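Malate oxidoreductase (Thermotoga maritima, PDB 1VL6) probably catalyses the NAD-dependent oxidative decarboxylation of malate to pyruvate and carbon dioxide, as malic enzymes do. Local coordinates at residues L327-I333 with V376-Y381. Numbering follows the deposited sequence.
Sequences LLAFPGI and VHLNVY
Gly332 lies against Val380 and Tyr381 where the start of helix 330-340 meets helix 374-386, and the absence of a side chain lets the two backbones come together: its CA is 3.9 Å from that of Tyr381. The glycine carbonyl receives a CA-H...O contact from Tyr381, 3.5 Å from Gly332 O to Tyr381 CA. Val380 packs beside it, with CG1 anti to its backbone N (chi1 171°) and thereby laid over Gly332 CA and Ile333 N, while CG2 reaches Leu328 O. Both segments fall in the NAD-binding domain of the malic enzyme family, and helix 346-358 of the same domain adds Ile356 against Val380. Toward His377 the segments are bridged by a water: it donates to Leu328 O (2.8 Å), accepts from Gly332 N (2.9 Å) and hydrogen-bonds His377 ND1 (2.8 Å). This water and Leu327 O both lie in the imidazole plane at its edge, Leu327 O 3.1 Å from His377 CE1, while Pro331 CG approaches the ring obliquely. NE2 bonds to Ala371 O, so both ring nitrogens are engaged, which would help hold the ring in this orientation. A leucine in place of His377 would probably leave the water without its third partner and Ala371 O without this bond. Leu328 CD2 meets Val376 CG2 at 4.1 Å, and at the other end, on the solvent side, the partly exposed Tyr381 hydrogen-bonds Glu339 through its hydroxyl.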
loop_
_atom_site.group_PDB
_atom_site.type_symbol
_atom_site.label_atom_id
_atom_site.label_comp_id
_atom_site.label_asym_id
_atom_site.label_seq_id
_atom_site.Cartn_x
_atom_site.Cartn_y
_atom_site.Cartn_z
ATOM N N LEU A 327 16.505 -18.446 -1.039
ATOM C CA LEU A 327 16.119 -17.110 -0.648
ATOM C C LEU A 327 17.291 -16.193 -0.425
ATOM O O LEU A 327 17.163 -14.978 -0.556
ATOM C CB LEU A 327 15.232 -17.133 0.595
ATOM C CG LEU A 327 14.714 -15.781 1.078
ATOM C CD1 LEU A 327 13.941 -15.040 0.027
ATOM C CD2 LEU A 327 13.857 -16.007 2.336
ATOM N N LEU A 328 18.433 -16.734 -0.068
ATOM C CA LEU A 328 19.604 -15.883 0.082
ATOM C C LEU A 328 20.074 -15.332 -1.240
ATOM O O LEU A 328 20.813 -14.330 -1.258
ATOM C CB LEU A 328 20.756 -16.659 0.698
ATOM C CG LEU A 328 20.563 -17.134 2.125
ATOM C CD1 LEU A 328 21.572 -18.205 2.468
ATOM C CD2 LEU A 328 20.713 -15.972 3.041
ATOM N N ALA A 329 19.665 -15.966 -2.345
ATOM C CA ALA A 329 20.242 -15.646 -3.673
ATOM C C ALA A 329 19.319 -14.863 -4.581
ATOM O O ALA A 329 19.726 -13.845 -5.150
ATOM C CB ALA A 329 20.657 -16.910 -4.369
ATOM N N PHE A 330 18.085 -15.333 -4.753
ATOM C CA PHE A 330 17.231 -14.753 -5.806
ATOM C C PHE A 330 16.878 -13.259 -5.650
ATOM O O PHE A 330 16.817 -12.555 -6.624
ATOM C CB PHE A 330 16.004 -15.619 -6.097
ATOM C CG PHE A 330 14.936 -15.612 -5.044
ATOM C CD1 PHE A 330 14.101 -14.501 -4.867
ATOM C CD2 PHE A 330 14.692 -16.758 -4.292
ATOM C CE1 PHE A 330 13.084 -14.522 -3.914
ATOM C CE2 PHE A 330 13.693 -16.783 -3.325
ATOM C CZ PHE A 330 12.891 -15.674 -3.130
ATOM N N PRO A 331 16.659 -12.739 -4.455
ATOM C CA PRO A 331 16.284 -11.351 -4.393
ATOM C C PRO A 331 17.378 -10.451 -4.961
ATOM O O PRO A 331 17.106 -9.575 -5.806
ATOM C CB PRO A 331 16.014 -11.119 -2.910
ATOM C CG PRO A 331 15.709 -12.498 -2.401
ATOM C CD PRO A 331 16.650 -13.366 -3.126
ATOM N N GLY A 332 18.609 -10.664 -4.524
ATOM C CA GLY A 332 19.717 -9.807 -4.957
ATOM C C GLY A 332 20.037 -10.018 -6.404
ATOM O O GLY A 332 20.286 -9.068 -7.122
ATOM N N ILE A 333 20.044 -11.272 -6.831
ATOM C CA ILE A 333 20.397 -11.599 -8.194
ATOM C C ILE A 333 19.428 -10.961 -9.159
ATOM O O ILE A 333 19.822 -10.330 -10.135
ATOM C CB ILE A 333 20.321 -13.082 -8.400
ATOM C CG1 ILE A 333 21.449 -13.779 -7.613
ATOM C CG2 ILE A 333 20.382 -13.363 -9.903
ATOM C CD1 ILE A 333 21.660 -15.251 -7.949
ATOM N N VAL A 376 22.850 -9.531 3.574
ATOM C CA VAL A 376 23.161 -10.476 2.493
ATOM C C VAL A 376 22.569 -9.976 1.169
ATOM O O VAL A 376 23.237 -9.976 0.135
ATOM C CB VAL A 376 22.539 -11.886 2.605
ATOM C CG1 VAL A 376 23.479 -12.880 1.978
ATOM C CG2 VAL A 376 22.227 -12.289 3.954
ATOM N N HIS A 377 21.292 -9.584 1.220
ATOM C CA HIS A 377 20.574 -9.199 0.018
ATOM C C HIS A 377 21.155 -7.945 -0.592
ATOM O O HIS A 377 21.247 -7.827 -1.789
ATOM C CB HIS A 377 19.103 -9.022 0.335
ATOM C CG HIS A 377 18.509 -10.243 0.920
ATOM N ND1 HIS A 377 18.459 -11.429 0.229
ATOM C CD2 HIS A 377 17.998 -10.487 2.145
ATOM C CE1 HIS A 377 17.920 -12.352 1.001
ATOM N NE2 HIS A 377 17.630 -11.809 2.168
ATOM N N LEU A 378 21.567 -7.018 0.233
ATOM C CA LEU A 378 22.323 -5.886 -0.268
ATOM C C LEU A 378 23.649 -6.285 -0.928
ATOM O O LEU A 378 23.992 -5.778 -2.012
ATOM C CB LEU A 378 22.655 -4.927 0.849
ATOM C CG LEU A 378 21.468 -4.251 1.491
ATOM C CD1 LEU A 378 21.949 -3.348 2.628
ATOM C CD2 LEU A 378 20.683 -3.440 0.471
ATOM N N ASN A 379 24.386 -7.175 -0.292
ATOM C CA ASN A 379 25.667 -7.575 -0.841
ATOM C C ASN A 379 25.541 -8.341 -2.141
ATOM O O ASN A 379 26.287 -8.105 -3.054
ATOM C CB ASN A 379 26.473 -8.394 0.143
ATOM C CG ASN A 379 26.911 -7.595 1.360
ATOM O OD1 ASN A 379 26.941 -6.353 1.378
ATOM N ND2 ASN A 379 27.215 -8.316 2.406
ATOM N N VAL A 380 24.566 -9.207 -2.239
ATOM C CA VAL A 380 24.349 -9.955 -3.463
ATOM C C VAL A 380 23.925 -8.993 -4.588
ATOM O O VAL A 380 24.438 -9.024 -5.695
ATOM C CB VAL A 380 23.264 -11.028 -3.247
ATOM C CG1 VAL A 380 22.876 -11.647 -4.559
ATOM C CG2 VAL A 380 23.749 -12.075 -2.270
ATOM N N TYR A 381 22.972 -8.134 -4.289
ATOM C CA TYR A 381 22.566 -7.117 -5.241
ATOM C C TYR A 381 23.762 -6.332 -5.735
ATOM O O TYR A 381 23.913 -6.150 -6.914
ATOM C CB TYR A 381 21.543 -6.150 -4.637
ATOM C CG TYR A 381 21.392 -4.894 -5.442
ATOM C CD1 TYR A 381 20.758 -4.896 -6.656
ATOM C CD2 TYR A 381 21.864 -3.683 -4.963
ATOM C CE1 TYR A 381 20.584 -3.711 -7.387
ATOM C CE2 TYR A 381 21.709 -2.507 -5.671
ATOM C CZ TYR A 381 21.075 -2.524 -6.890
ATOM O OH TYR A 381 20.968 -1.341 -7.603
HETATM O O HOH W 1 19.742 -11.950 -2.212
#